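Local coordinates for salicylaldehyde dehydrogenase NahF (Pseudomonas putida, PDB 4JZ6), which probably oxidises salicylaldehyde to salicylate with NAD+ as electron acceptor, a step of naphthalene degradation, at residues 157-163 and 184-190; 275-281 and 429-435; 354-358 and 370-374. All coordinates share one frame; numbering follows the deposited sequence.

Contact 1 of 3, residues 157-163 and 184-190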
loop_
_atom_site.group_PDB
_atom_site.type_symbol
_atom_site.label_atom_id
_atom_site.label_comp_id
_atom_site.label_asym_id
_atom_site.label_seq_id
_atom_site.Cartn_x
_atom_site.Cartn_y
_atom_site.Cartn_z
ATOM N N GLY A 157 2.793 -2.592 15.177
ATOM C CA GLY A 157 3.952 -2.128 15.914
ATOM C C GLY A 157 3.958 -0.615 15.915
ATOM O O GLY A 157 2.929 0.003 15.646
ATOM N N PRO A 158 5.109 -0.005 16.233
ATOM C CA PRO A 158 5.199 1.459 16.219
ATOM C C PRO A 158 4.911 2.052 14.839
ATOM O O PRO A 158 5.533 1.654 13.851
ATOM C CB PRO A 158 6.651 1.721 16.627
ATOM C CG PRO A 158 7.006 0.546 17.474
ATOM C CD PRO A 158 6.304 -0.624 16.829
ATOM N N ILE A 159 3.963 2.986 14.784
ATOM C CA ILE A 159 3.632 3.679 13.545
ATOM C C ILE A 159 4.204 5.097 13.562
ATOM O O ILE A 159 4.087 5.810 14.564
ATOM C CB ILE A 159 2.103 3.731 13.315
ATOM C CG1 ILE A 159 1.632 2.543 12.475
ATOM C CG2 ILE A 159 1.716 4.970 12.535
ATOM C CD1 ILE A 159 2.037 1.197 12.986
ATOM N N LEU A 160 4.840 5.501 12.466
ATOM C CA LEU A 160 5.270 6.887 12.319
ATOM C C LEU A 160 4.169 7.726 11.669
ATOM O O LEU A 160 3.841 7.521 10.497
ATOM C CB LEU A 160 6.539 6.970 11.476
ATOM C CG LEU A 160 6.988 8.389 11.135
ATOM C CD1 LEU A 160 7.270 9.161 12.415
ATOM C CD2 LEU A 160 8.214 8.356 10.239
ATOM N N SER A 161 3.606 8.664 12.433
ATOM C CA SER A 161 2.534 9.529 11.938
ATOM C C SER A 161 3.012 10.965 11.770
ATOM O O SER A 161 3.280 11.657 12.755
ATOM C CB SER A 161 1.338 9.515 12.894
ATOM O OG SER A 161 0.782 8.220 13.008
ATOM N N ILE A 162 3.110 11.416 10.522
ATOM C CA ILE A 162 3.523 12.785 10.248
ATOM C C ILE A 162 2.318 13.639 9.850
ATOM O O ILE A 162 1.592 13.307 8.911
ATOM C CB ILE A 162 4.621 12.826 9.185
ATOM C CG1 ILE A 162 5.864 12.101 9.713
ATOM C CG2 ILE A 162 4.961 14.262 8.819
ATOM C CD1 ILE A 162 6.970 11.917 8.679
ATOM N N VAL A 163 2.108 14.729 10.583
ATOM C CA VAL A 163 0.870 15.500 10.493
ATOM C C VAL A 163 1.133 16.976 10.228
ATOM O O VAL A 163 1.953 17.585 10.915
ATOM C CB VAL A 163 0.071 15.380 11.799
ATOM C CG1 VAL A 163 -1.226 16.169 11.714
ATOM C CG2 VAL A 163 -0.208 13.924 12.100
ATOM N N ASN A 184 -1.638 -0.442 17.967
ATOM C CA ASN A 184 -0.298 0.071 17.701
ATOM C C ASN A 184 0.056 1.233 18.610
ATOM O O ASN A 184 -0.823 1.835 19.234
ATOM C CB ASN A 184 -0.170 0.488 16.242
ATOM C CG ASN A 184 -0.582 -0.613 15.299
ATOM O OD1 ASN A 184 0.166 -1.561 15.081
ATOM N ND2 ASN A 184 -1.783 -0.505 14.745
ATOM N N THR A 185 1.350 1.526 18.695
ATOM C CA THR A 185 1.829 2.722 19.376
ATOM C C THR A 185 2.370 3.645 18.297
ATOM O O THR A 185 2.681 3.191 17.192
ATOM C CB THR A 185 2.922 2.401 20.405
ATOM O OG1 THR A 185 4.134 2.052 19.727
ATOM C CG2 THR A 185 2.489 1.248 21.288
ATOM N N VAL A 186 2.467 4.937 18.589
ATOM C CA VAL A 186 2.820 5.881 17.536
ATOM C C VAL A 186 3.817 6.973 17.931
ATOM O O VAL A 186 3.752 7.540 19.020
ATOM C CB VAL A 186 1.544 6.484 16.877
ATOM C CG1 VAL A 186 0.362 6.356 17.812
ATOM C CG2 VAL A 186 1.754 7.938 16.457
ATOM N N VAL A 187 4.764 7.226 17.033
ATOM C CA VAL A 187 5.592 8.416 17.098
ATOM C C VAL A 187 4.917 9.491 16.244
ATOM O O VAL A 187 4.866 9.388 15.015
ATOM C CB VAL A 187 7.018 8.142 16.593
ATOM C CG1 VAL A 187 7.842 9.420 16.609
ATOM C CG2 VAL A 187 7.681 7.072 17.443
ATOM N N PHE A 188 4.379 10.501 16.922
ATOM C CA PHE A 188 3.616 11.579 16.305
ATOM C C PHE A 188 4.534 12.764 16.025
ATOM O O PHE A 188 5.012 13.420 16.948
ATOM C CB PHE A 188 2.475 11.972 17.256
ATOM C CG PHE A 188 1.744 13.247 16.884
ATOM C CD1 PHE A 188 1.638 13.670 15.566
ATOM C CD2 PHE A 188 1.145 14.017 17.880
ATOM C CE1 PHE A 188 0.964 14.840 15.255
ATOM C CE2 PHE A 188 0.464 15.180 17.572
ATOM C CZ PHE A 188 0.372 15.595 16.262
ATOM N N LYS A 189 4.778 13.034 14.746
ATOM C CA LYS A 189 5.562 14.193 14.343
ATOM C C LYS A 189 4.633 15.328 13.948
ATOM O O LYS A 189 3.926 15.237 12.942
ATOM C CB LYS A 189 6.475 13.846 13.172
ATOM C CG LYS A 189 7.217 15.041 12.596
ATOM C CD LYS A 189 8.275 15.562 13.554
ATOM C CE LYS A 189 9.007 16.776 12.973
ATOM N NZ LYS A 189 8.088 17.885 12.549
ATOM N N GLY A 190 4.643 16.393 14.745
ATOM C CA GLY A 190 3.749 17.519 14.545
ATOM C C GLY A 190 4.287 18.556 13.580
ATOM O O GLY A 190 5.355 18.375 12.987
#
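Asn184 OD1 is gripped by two backbone amides: Gly157 N reaches it at 2.8 Å, in the plane of the amide carbonyl, and Val156 N just before the segment binds it as well. Asn184 points its CB toward 157-163, and CG anti to the carbonyl carbon (chi1 -53°) brings OD1 to these amides, while its ND2 serves the carbonyls of Pro179 and Phe483; asparagine suits a buried spot that must both accept and donate. Beyond it the strands 159-162 and 186-189 run parallel. Ile159 N binds Thr185 O at 2.7 Å, and the bonding then alternates through Ile159 O, Val187 O, Ser161 O and Lys189 O to Val163 N. On one face Leu160 CD1 lies 4.2 Å from Val187 CG1, both side chains packing on Leu232 of helix 225-233. At the end of the strands Val163 CG2 packs obliquely against Phe188 CE1 at 3.5 Å, and Ser161 O lies at that ring's edge, near its plane. Small Ser161 lies near helix 170-181, its OG bonding Ala175 O and Asn242 ND2. The two strands, joined through helix 170-181, form a beta-alpha-beta unit of the Rossmann-like coenzyme-binding domain of aldehyde dehydrogenases.

Contact 2 of 3, residues 275-281 and 429-435. With SO4 (sulfate ion), chain E.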
loop_
_atom_site.group_PDB
_atom_site.type_symbol
_atom_site.label_atom_id
_atom_site.label_comp_id
_atom_site.label_asym_id
_atom_site.label_seq_id
_atom_site.Cartn_x
_atom_site.Cartn_y
_atom_site.Cartn_z
ATOM N N ILE A 275 -17.546 20.298 -10.700
ATOM C CA ILE A 275 -18.087 20.224 -12.053
ATOM C C ILE A 275 -19.519 20.757 -12.101
ATOM O O ILE A 275 -20.435 20.192 -11.487
ATOM C CB ILE A 275 -18.066 18.789 -12.597
ATOM C CG1 ILE A 275 -16.644 18.219 -12.544
ATOM C CG2 ILE A 275 -18.614 18.759 -14.012
ATOM C CD1 ILE A 275 -16.534 16.783 -12.994
ATOM N N VAL A 276 -19.701 21.853 -12.830
ATOM C CA VAL A 276 -21.007 22.477 -12.976
ATOM C C VAL A 276 -21.505 22.256 -14.395
ATOM O O VAL A 276 -21.085 22.951 -15.313
ATOM C CB VAL A 276 -20.927 23.985 -12.682
ATOM C CG1 VAL A 276 -22.304 24.600 -12.652
ATOM C CG2 VAL A 276 -20.217 24.221 -11.364
ATOM N N LEU A 277 -22.387 21.275 -14.572
ATOM C CA LEU A 277 -22.892 20.915 -15.899
ATOM C C LEU A 277 -23.897 21.954 -16.365
ATOM O O LEU A 277 -24.265 22.839 -15.597
ATOM C CB LEU A 277 -23.524 19.518 -15.889
ATOM C CG LEU A 277 -22.661 18.383 -15.322
ATOM C CD1 LEU A 277 -23.485 17.149 -15.062
ATOM C CD2 LEU A 277 -21.505 18.055 -16.243
ATOM N N ASP A 278 -24.346 21.856 -17.615
ATOM C CA ASP A 278 -25.271 22.858 -18.158
ATOM C C ASP A 278 -26.635 22.750 -17.475
ATOM O O ASP A 278 -27.512 23.602 -17.629
ATOM C CB ASP A 278 -25.371 22.776 -19.695
ATOM C CG ASP A 278 -26.007 21.480 -20.196
ATOM O OD1 ASP A 278 -27.144 21.149 -19.793
ATOM O OD2 ASP A 278 -25.374 20.795 -21.029
ATOM N N ASP A 279 -26.757 21.694 -16.684
ATOM C CA ASP A 279 -27.992 21.244 -16.082
ATOM C C ASP A 279 -28.145 21.741 -14.648
ATOM O O ASP A 279 -29.198 21.590 -14.040
ATOM C CB ASP A 279 -27.928 19.723 -16.043
ATOM C CG ASP A 279 -29.272 19.095 -15.968
ATOM O OD1 ASP A 279 -30.267 19.789 -16.239
ATOM O OD2 ASP A 279 -29.338 17.900 -15.654
ATOM N N ALA A 280 -27.081 22.325 -14.113
ATOM C CA ALA A 280 -26.947 22.533 -12.676
ATOM C C ALA A 280 -27.941 23.516 -12.054
ATOM O O ALA A 280 -28.377 24.472 -12.687
ATOM C CB ALA A 280 -25.519 22.943 -12.343
ATOM N N ASP A 281 -28.305 23.237 -10.805
ATOM C CA ASP A 281 -28.968 24.197 -9.944
ATOM C C ASP A 281 -27.893 25.227 -9.605
ATOM O O ASP A 281 -27.073 24.998 -8.719
ATOM C CB ASP A 281 -29.461 23.481 -8.684
ATOM C CG ASP A 281 -30.197 24.402 -7.709
ATOM O OD1 ASP A 281 -30.040 25.643 -7.777
ATOM O OD2 ASP A 281 -30.929 23.864 -6.847
ATOM N N PHE A 429 -22.300 19.003 -10.075
ATOM C CA PHE A 429 -23.638 19.588 -10.015
ATOM C C PHE A 429 -24.427 19.468 -11.316
ATOM O O PHE A 429 -24.011 19.962 -12.362
ATOM C CB PHE A 429 -23.579 21.049 -9.574
ATOM C CG PHE A 429 -23.624 21.231 -8.087
ATOM C CD1 PHE A 429 -24.803 21.596 -7.458
ATOM C CD2 PHE A 429 -22.490 21.034 -7.314
ATOM C CE1 PHE A 429 -24.848 21.767 -6.090
ATOM C CE2 PHE A 429 -22.531 21.197 -5.946
ATOM C CZ PHE A 429 -23.712 21.564 -5.333
ATOM N N GLY A 430 -25.579 18.816 -11.232
ATOM C CA GLY A 430 -26.470 18.684 -12.368
ATOM C C GLY A 430 -27.848 18.270 -11.899
ATOM O O GLY A 430 -27.976 17.428 -11.012
ATOM N N ARG A 431 -28.884 18.862 -12.482
ATOM C CA ARG A 431 -30.251 18.499 -12.124
ATOM C C ARG A 431 -30.634 17.074 -12.553
ATOM O O ARG A 431 -31.424 16.420 -11.873
ATOM C CB ARG A 431 -31.247 19.529 -12.654
ATOM C CG ARG A 431 -31.285 20.806 -11.838
ATOM C CD ARG A 431 -32.391 21.739 -12.294
ATOM N NE ARG A 431 -32.722 22.705 -11.249
ATOM C CZ ARG A 431 -32.297 23.964 -11.225
ATOM N NH1 ARG A 431 -31.522 24.428 -12.202
ATOM N NH2 ARG A 431 -32.653 24.760 -10.223
ATOM N N ASP A 432 -30.088 16.609 -13.680
ATOM C CA ASP A 432 -30.199 15.204 -14.089
ATOM C C ASP A 432 -29.132 14.427 -13.341
ATOM O O ASP A 432 -27.945 14.510 -13.663
ATOM C CB ASP A 432 -30.010 15.067 -15.607
ATOM C CG ASP A 432 -30.068 13.619 -16.109
ATOM O OD1 ASP A 432 -30.022 12.653 -15.314
ATOM O OD2 ASP A 432 -30.140 13.460 -17.347
ATOM N N ILE A 433 -29.562 13.674 -12.335
ATOM C CA ILE A 433 -28.634 12.921 -11.514
ATOM C C ILE A 433 -28.057 11.704 -12.260
ATOM O O ILE A 433 -26.896 11.329 -12.048
ATOM C CB ILE A 433 -29.264 12.546 -10.148
ATOM C CG1 ILE A 433 -29.157 13.730 -9.178
ATOM C CG2 ILE A 433 -28.563 11.345 -9.530
ATOM C CD1 ILE A 433 -30.436 14.470 -8.945
ATOM N N ASN A 434 -28.852 11.109 -13.146
ATOM C CA ASN A 434 -28.353 10.017 -13.974
ATOM C C ASN A 434 -27.106 10.463 -14.704
ATOM O O ASN A 434 -26.090 9.768 -14.688
ATOM C CB ASN A 434 -29.401 9.546 -14.984
ATOM C CG ASN A 434 -30.365 8.543 -14.397
ATOM O OD1 ASN A 434 -30.158 8.043 -13.293
ATOM N ND2 ASN A 434 -31.424 8.236 -15.136
ATOM N N ARG A 435 -27.177 11.636 -15.321
ATOM C CA ARG A 435 -26.007 12.195 -15.977
ATOM C C ARG A 435 -24.882 12.497 -14.989
ATOM O O ARG A 435 -23.750 12.044 -15.175
ATOM C CB ARG A 435 -26.347 13.455 -16.756
ATOM C CG ARG A 435 -25.106 14.139 -17.272
ATOM C CD ARG A 435 -25.410 15.020 -18.452
ATOM N NE ARG A 435 -25.758 16.376 -18.050
ATOM C CZ ARG A 435 -25.935 17.372 -18.910
ATOM N NH1 ARG A 435 -25.798 17.154 -20.208
ATOM N NH2 ARG A 435 -26.244 18.584 -18.477
HETATM S S SO4 E . -31.012 28.098 -10.990
HETATM O O1 SO4 E . -31.092 29.037 -12.108
HETATM O O2 SO4 E . -32.311 27.450 -10.822
HETATM O O3 SO4 E . -30.001 27.094 -11.301
HETATM O O4 SO4 E . -30.652 28.796 -9.753
HETATM O O HOH W 1 -26.689 16.458 -15.079
#
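The Arg431 guanidinium has Asp281 CA over one face, and the Asp281 carboxylate is stacked on it with the planes 15° apart; at its edge lies a sulfate, probably from the crystallisation liquor. Arg431 NH2 donates to sulfate O2 at 2.8 Å and NH1 to O3, whereas the pair of Asp281 OD1 with Arg431 NH2 is long and rests on charge alone. Arg435 NH2 makes a salt bridge with Asp278 OD1 at 3.0 Å; the oxygen lies in the guanidinium plane but is met from above its own carboxylate plane.

Here two adjacent parallel strands of the seven-stranded sheet, 273-276 and 425-429, end in loops that lead into helices 282-294 and 433-442. Phe429 N bonds Ile275 O and Leu277 N bonds Phe429 O at 3.0 Å; a type I turn from Leu277 to Ala280 follows. Small Ala280 sets its CB 3.9 Å from Phe429 CB, and the Phe429 ring packs on alanines of helix 282-294.

Both helices begin with an aspartate N-cap, a residue whose carboxylate can accept exposed amides: Asp281 OD1 takes Ala284 N, and Asp432 OD1 takes Arg435 N at 3.0 Å. Asp279 points its CB toward 429-435, and CG anti to the backbone N (chi1 -157°) puts OD2 by Asp432. A water donates to Asp279 OD2 and to Asp432 O, the latter at 2.7 Å, and accepts from Arg435 NE at 3.1 Å.

Contact 3 of 3, residues 354-358 and 370-374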
loop_
_atom_site.group_PDB
_atom_site.type_symbol
_atom_site.label_atom_id
_atom_site.label_comp_id
_atom_site.label_asym_id
_atom_site.label_seq_id
_atom_site.Cartn_x
_atom_site.Cartn_y
_atom_site.Cartn_z
ATOM N N ASN A 354 1.509 34.134 -6.191
ATOM C CA ASN A 354 1.781 35.180 -7.173
ATOM C C ASN A 354 2.531 34.686 -8.408
ATOM O O ASN A 354 2.256 35.128 -9.521
ATOM C CB ASN A 354 2.521 36.352 -6.530
ATOM C CG ASN A 354 1.659 37.105 -5.539
ATOM O OD1 ASN A 354 0.428 37.046 -5.599
ATOM N ND2 ASN A 354 2.299 37.809 -4.613
ATOM N N GLY A 355 3.481 33.776 -8.209
ATOM C CA GLY A 355 4.155 33.139 -9.327
ATOM C C GLY A 355 3.134 32.469 -10.228
ATOM O O GLY A 355 3.156 32.641 -11.447
ATOM N N LEU A 356 2.222 31.719 -9.615
ATOM C CA LEU A 356 1.125 31.077 -10.331
ATOM C C LEU A 356 0.181 32.112 -10.954
ATOM O O LEU A 356 -0.290 31.943 -12.081
ATOM C CB LEU A 356 0.343 30.158 -9.385
ATOM C CG LEU A 356 0.837 28.731 -9.112
ATOM C CD1 LEU A 356 0.704 27.877 -10.355
ATOM C CD2 LEU A 356 2.267 28.691 -8.611
ATOM N N PHE A 357 -0.080 33.180 -10.203
ATOM C CA PHE A 357 -0.989 34.252 -10.602
ATOM C C PHE A 357 -0.461 34.997 -11.837
ATOM O O PHE A 357 -1.186 35.175 -12.818
ATOM C CB PHE A 357 -1.158 35.208 -9.416
ATOM C CG PHE A 357 -2.346 36.134 -9.508
ATOM C CD1 PHE A 357 -2.561 36.928 -10.622
ATOM C CD2 PHE A 357 -3.231 36.233 -8.445
ATOM C CE1 PHE A 357 -3.646 37.788 -10.686
ATOM C CE2 PHE A 357 -4.318 37.093 -8.499
ATOM C CZ PHE A 357 -4.526 37.870 -9.622
ATOM N N LYS A 358 0.791 35.440 -11.782
ATOM C CA LYS A 358 1.388 36.165 -12.899
ATOM C C LYS A 358 1.380 35.325 -14.169
ATOM O O LYS A 358 1.026 35.814 -15.242
ATOM C CB LYS A 358 2.822 36.601 -12.579
ATOM C CG LYS A 358 3.484 37.370 -13.720
ATOM C CD LYS A 358 4.986 37.574 -13.518
ATOM C CE LYS A 358 5.582 38.399 -14.663
ATOM N NZ LYS A 358 7.060 38.580 -14.549
ATOM N N GLY A 370 -10.924 39.910 -6.841
ATOM C CA GLY A 370 -9.751 39.745 -6.009
ATOM C C GLY A 370 -8.537 40.478 -6.536
ATOM O O GLY A 370 -8.646 41.503 -7.214
ATOM N N GLY A 371 -7.365 39.947 -6.218
ATOM C CA GLY A 371 -6.109 40.580 -6.575
ATOM C C GLY A 371 -4.970 39.703 -6.106
ATOM O O GLY A 371 -5.202 38.603 -5.599
ATOM N N MET A 372 -3.737 40.167 -6.272
ATOM C CA MET A 372 -2.585 39.360 -5.877
ATOM C C MET A 372 -2.401 39.362 -4.373
ATOM O O MET A 372 -3.174 39.979 -3.643
ATOM C CB MET A 372 -1.306 39.823 -6.573
ATOM C CG MET A 372 -1.028 39.114 -7.887
ATOM S SD MET A 372 0.488 39.675 -8.679
ATOM C CE MET A 372 0.801 38.312 -9.801
ATOM N N ALA A 373 -1.371 38.665 -3.914
ATOM C CA ALA A 373 -1.145 38.500 -2.490
ATOM C C ALA A 373 0.099 39.241 -2.021
ATOM O O ALA A 373 0.857 39.794 -2.817
ATOM C CB ALA A 373 -1.044 37.021 -2.141
ATOM N N GLN A 374 0.291 39.253 -0.710
ATOM C CA GLN A 374 1.494 39.801 -0.112
ATOM C C GLN A 374 1.694 39.115 1.226
ATOM O O GLN A 374 0.899 39.300 2.144
ATOM C CB GLN A 374 1.365 41.308 0.083
ATOM C CG GLN A 374 2.658 41.962 0.518
ATOM C CD GLN A 374 3.752 41.823 -0.520
ATOM O OE1 GLN A 374 3.535 42.084 -1.705
ATOM N NE2 GLN A 374 4.937 41.404 -0.081
#
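A Met-aromatic contact, joined to a pair of side-chain-to-backbone hydrogen bonds, fastens helix 349-362 to the loop that links strands 366-369 and 381-384 at the edge of the seven-stranded sheet. Met372 lies across the Phe357 ring. Its CG stands 3.6 Å from the ring centroid and only 11° off the normal, a CH-pi contact over the middle of the face, while SD is above the same face but farther away, 4.8 Å from the centroid. The unbranched, flexible methionine chain is extended beyond CG, and this carries CE past the ring to the helix backbone, 3.5 Å from Lys358 N and in touch with Lys358 CB. Phenylalanine offers the loop a broad apolar surface; its CE2 also meets Gly371 O at 3.4 Å, and elsewhere the ring packs on Thr381 and Leu383 of the neighbouring strand. Gly371 O has a firmer partner in Thr381 OG1.

One turn back along the helix, Asn354 faces the loop with its amide and uses both ends of it on a single residue, Ala373. An asparagine suits this place because it presents an acceptor and a donor side by side to a peptide backbone, and Ala373 adds only a small methyl group beside them. Ala373 N meets OD1 of Asn354 at 2.9 Å, in the carbonyl plane and on a lone pair. The return bond approaches differently: Asn354 ND2 donates to Ala373 O at 3.0 Å, with the donor 58° above the plane of that carbonyl.

Contact 1 comes first along the chain and closes before the others open; contact 3 is nested inside the long loop closed by contact 2. Contact 1 lies in the six-stranded sheet, on the opposite side of the chain's centre from the other two. Contact 2 lies at strand ends of the seven-stranded sheet, and contact 3 joins helix 349-362 to the loop between its strands 366-369 and 381-384. The centres of contacts 1 and 2 are about 42 Å apart. Contact 3 is centred about 37 Å from contact 1 and about 31 Å from contact 2. As in the family, contact 1 belongs to the coenzyme-binding domain, contacts 2 and 3 to the catalytic domain.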